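Local coordinates for BAR/IMD domain-containing adapter protein 2-like 2 (Mus musculus, PDB 3OK8), which binds phosphoinositides through its I-BAR (IMD) domain and induces planar or gently curved membrane structures, at residues 18-21 with 22-26. Residues are numbered along the deposited sequence; the frame is centred on the assembly and turned at random.
Sequences YKSI and MEQFN
Backbone bonding across residues 18-26 changes from i to i+4, Met22 N to Tyr18 O (3.1 Å) and Glu23 N to Lys19 O (3.2 Å), to i to i+5, Asn26 N to Ile21 O (2.8 Å). Phe25 N to Ser20 O repeats the wider step, although the position of that acceptor is less certain. This is a pi-type turn, a one-residue widening within helix 5-66 of the I-BAR three-helix bundle. The backbone torsions mark the same place: Glu23 (phi -130°) and Gln24 (phi -139°) depart from alpha-helical values.

Met22 lies beside the first turn because its CG is anti to the carbonyl carbon (chi1 -78°). Its chain then passes the Tyr18 carbonyl, with SD 3.6 Å from Tyr18 O, on the side of the helix that meets Ile117 and Lys118 of helix 71-147. Tyr18 OH hydrogen-bonds with Ser120 OG and Asn26 ND2 bonds Thr110 O, so both polar ends are satisfied by that same helix. The Phe25 ring meets Tyr186 of helix 153-217 edge-to-face, while Gln24, on the widened turn, packs on Gln63 of the second subunit.

Glu23 and Lys19 cross at an angle on an exposed flank. With its CG set between the backbone N and the carbonyl carbon, Glu23 brings that atom 3.0 Å from Lys19 O. The carboxylate crosses the aliphatic part of the lysine, OE1 of Glu23 lying 3.7 Å from CG of Lys19, but the charged ends do not meet: Lys19 NZ stays 5.7 Å from Glu23 OE1.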
ATOM      1  N   TYR A  18     -19.371 -28.818 -16.745  1.00 32.81           N
ATOM      2  CA  TYR A  18     -17.999 -29.137 -17.117  1.00 42.49           C
ATOM      3  C   TYR A  18     -17.418 -28.102 -18.075  1.00 52.94           C
ATOM      4  O   TYR A  18     -16.226 -27.795 -18.023  1.00 45.07           O
ATOM      5  CB  TYR A  18     -17.919 -30.527 -17.746  1.00 41.62           C
ATOM      6  CG  TYR A  18     -18.014 -31.612 -16.714  1.00 57.79           C
ATOM      7  CD1 TYR A  18     -17.028 -31.746 -15.744  1.00 56.00           C
ATOM      8  CD2 TYR A  18     -19.098 -32.492 -16.684  1.00 57.23           C
ATOM      9  CE1 TYR A  18     -17.107 -32.724 -14.782  1.00 51.36           C
ATOM     10  CE2 TYR A  18     -19.184 -33.478 -15.720  1.00 53.81           C
ATOM     11  CZ  TYR A  18     -18.184 -33.587 -14.776  1.00 50.16           C
ATOM     12  OH  TYR A  18     -18.245 -34.544 -13.804  1.00 48.28           O
ATOM     13  N   LYS A  19     -18.258 -27.569 -18.957  1.00 57.79           N
ATOM     14  CA  LYS A  19     -17.790 -26.548 -19.884  1.00 50.91           C
ATOM     15  C   LYS A  19     -17.612 -25.190 -19.211  1.00 54.77           C
ATOM     16  O   LYS A  19     -16.779 -24.402 -19.645  1.00 47.61           O
ATOM     17  CB  LYS A  19     -18.681 -26.440 -21.120  1.00 50.30           C
ATOM     18  CG  LYS A  19     -18.319 -27.430 -22.232  1.00 65.30           C
ATOM     19  CD  LYS A  19     -18.719 -28.872 -21.875  1.00 62.95           C
ATOM     20  CE  LYS A  19     -18.040 -29.901 -22.772  1.00 55.28           C
ATOM     21  NZ  LYS A  19     -18.586 -29.886 -24.163  1.00 52.79           N
ATOM     22  N   SER A  20     -18.382 -24.915 -18.159  1.00 56.65           N
ATOM     23  CA  SER A  20     -18.180 -23.684 -17.392  1.00 53.87           C
ATOM     24  C   SER A  20     -16.832 -23.733 -16.694  1.00 49.03           C
ATOM     25  O   SER A  20     -16.115 -22.737 -16.614  1.00 42.43           O
ATOM     26  CB  SER A  20     -19.275 -23.494 -16.341  1.00 58.56           C
ATOM     27  OG  SER A  20     -20.398 -22.821 -16.868  1.00 64.26           O
ATOM     28  N   ILE A  21     -16.499 -24.906 -16.172  1.00 46.54           N
ATOM     29  CA  ILE A  21     -15.250 -25.083 -15.452  1.00 47.90           C
ATOM     30  C   ILE A  21     -14.056 -24.958 -16.399  1.00 47.84           C
ATOM     31  O   ILE A  21     -13.083 -24.300 -16.088  1.00 37.37           O
ATOM     32  CB  ILE A  21     -15.208 -26.448 -14.722  1.00 40.61           C
ATOM     33  CG1 ILE A  21     -16.274 -26.502 -13.621  1.00 34.77           C
ATOM     34  CG2 ILE A  21     -13.812 -26.727 -14.162  1.00 29.50           C
ATOM     35  CD1 ILE A  21     -16.403 -27.877 -12.964  1.00 34.29           C
ATOM     36  N   MET A  22     -14.152 -25.575 -17.567  1.00 43.71           N
ATOM     37  CA  MET A  22     -12.994 -25.734 -18.430  1.00 43.23           C
ATOM     38  C   MET A  22     -12.662 -24.498 -19.250  1.00 46.63           C
ATOM     39  O   MET A  22     -11.501 -24.263 -19.582  1.00 44.72           O
ATOM     40  CB  MET A  22     -13.197 -26.936 -19.364  1.00 46.13           C
ATOM     41  CG  MET A  22     -12.968 -28.279 -18.694  1.00 46.28           C
ATOM     42  SD  MET A  22     -13.582 -29.687 -19.643  1.00 66.94           S
ATOM     43  CE  MET A  22     -12.343 -29.771 -20.937  1.00 91.63           C
ATOM     44  N   GLU A  23     -13.677 -23.714 -19.592  1.00 44.94           N
ATOM     45  CA  GLU A  23     -13.478 -22.606 -20.510  1.00 49.29           C
ATOM     46  C   GLU A  23     -14.052 -21.308 -19.971  1.00 61.28           C
ATOM     47  O   GLU A  23     -14.308 -20.363 -20.713  1.00 69.86           O
ATOM     48  CB  GLU A  23     -14.010 -22.933 -21.912  1.00 51.01           C
ATOM     49  CG  GLU A  23     -15.500 -23.134 -22.039  1.00 65.20           C
ATOM     50  CD  GLU A  23     -15.894 -23.560 -23.447  1.00 77.38           C
ATOM     51  OE1 GLU A  23     -16.267 -24.740 -23.634  1.00 69.98           O
ATOM     52  OE2 GLU A  23     -15.810 -22.718 -24.371  1.00 83.63           O
ATOM     53  N   GLN A  24     -14.230 -21.269 -18.661  1.00 55.37           N
ATOM     54  CA  GLN A  24     -14.665 -20.061 -17.998  1.00 49.67           C
ATOM     55  C   GLN A  24     -13.880 -19.922 -16.711  1.00 46.86           C
ATOM     56  O   GLN A  24     -13.102 -18.981 -16.549  1.00 59.27           O
ATOM     57  CB  GLN A  24     -16.159 -20.126 -17.734  1.00 50.79           C
ATOM     58  CG  GLN A  24     -16.782 -18.830 -17.272  1.00 59.93           C
ATOM     59  CD  GLN A  24     -18.225 -18.701 -17.744  1.00 66.32           C
ATOM     60  OE1 GLN A  24     -19.144 -18.519 -16.938  1.00 68.63           O
ATOM     61  NE2 GLN A  24     -18.430 -18.803 -19.056  1.00 67.26           N
ATOM     62  N   PHE A  25     -14.047 -20.880 -15.811  1.00 40.37           N
ATOM     63  CA  PHE A  25     -13.350 -20.848 -14.538  1.00 39.36           C
ATOM     64  C   PHE A  25     -11.846 -21.087 -14.683  1.00 46.28           C
ATOM     65  O   PHE A  25     -11.038 -20.275 -14.226  1.00 45.79           O
ATOM     66  CB  PHE A  25     -13.958 -21.841 -13.552  1.00 44.81           C
ATOM     67  CG  PHE A  25     -13.300 -21.826 -12.206  1.00 41.95           C
ATOM     68  CD1 PHE A  25     -13.721 -20.941 -11.226  1.00 36.05           C
ATOM     69  CD2 PHE A  25     -12.260 -22.695 -11.921  1.00 45.66           C
ATOM     70  CE1 PHE A  25     -13.116 -20.918  -9.983  1.00 49.45           C
ATOM     71  CE2 PHE A  25     -11.650 -22.681 -10.674  1.00 52.87           C
ATOM     72  CZ  PHE A  25     -12.079 -21.788  -9.702  1.00 55.00           C
ATOM     73  N   ASN A  26     -11.456 -22.186 -15.316  1.00 38.34           N
ATOM     74  CA  ASN A  26     -10.025 -22.477 -15.410  1.00 47.26           C
ATOM     75  C   ASN A  26      -9.175 -21.352 -16.043  1.00 47.54           C
ATOM     76  O   ASN A  26      -8.127 -20.977 -15.498  1.00 38.45           O
ATOM     77  CB  ASN A  26      -9.774 -23.828 -16.081  1.00 41.87           C
ATOM     78  CG  ASN A  26      -8.379 -24.362 -15.814  1.00 53.54           C
ATOM     79  OD1 ASN A  26      -7.411 -23.982 -16.483  1.00 51.33           O
ATOM     80  ND2 ASN A  26      -8.265 -25.248 -14.826  1.00 57.87           N
TER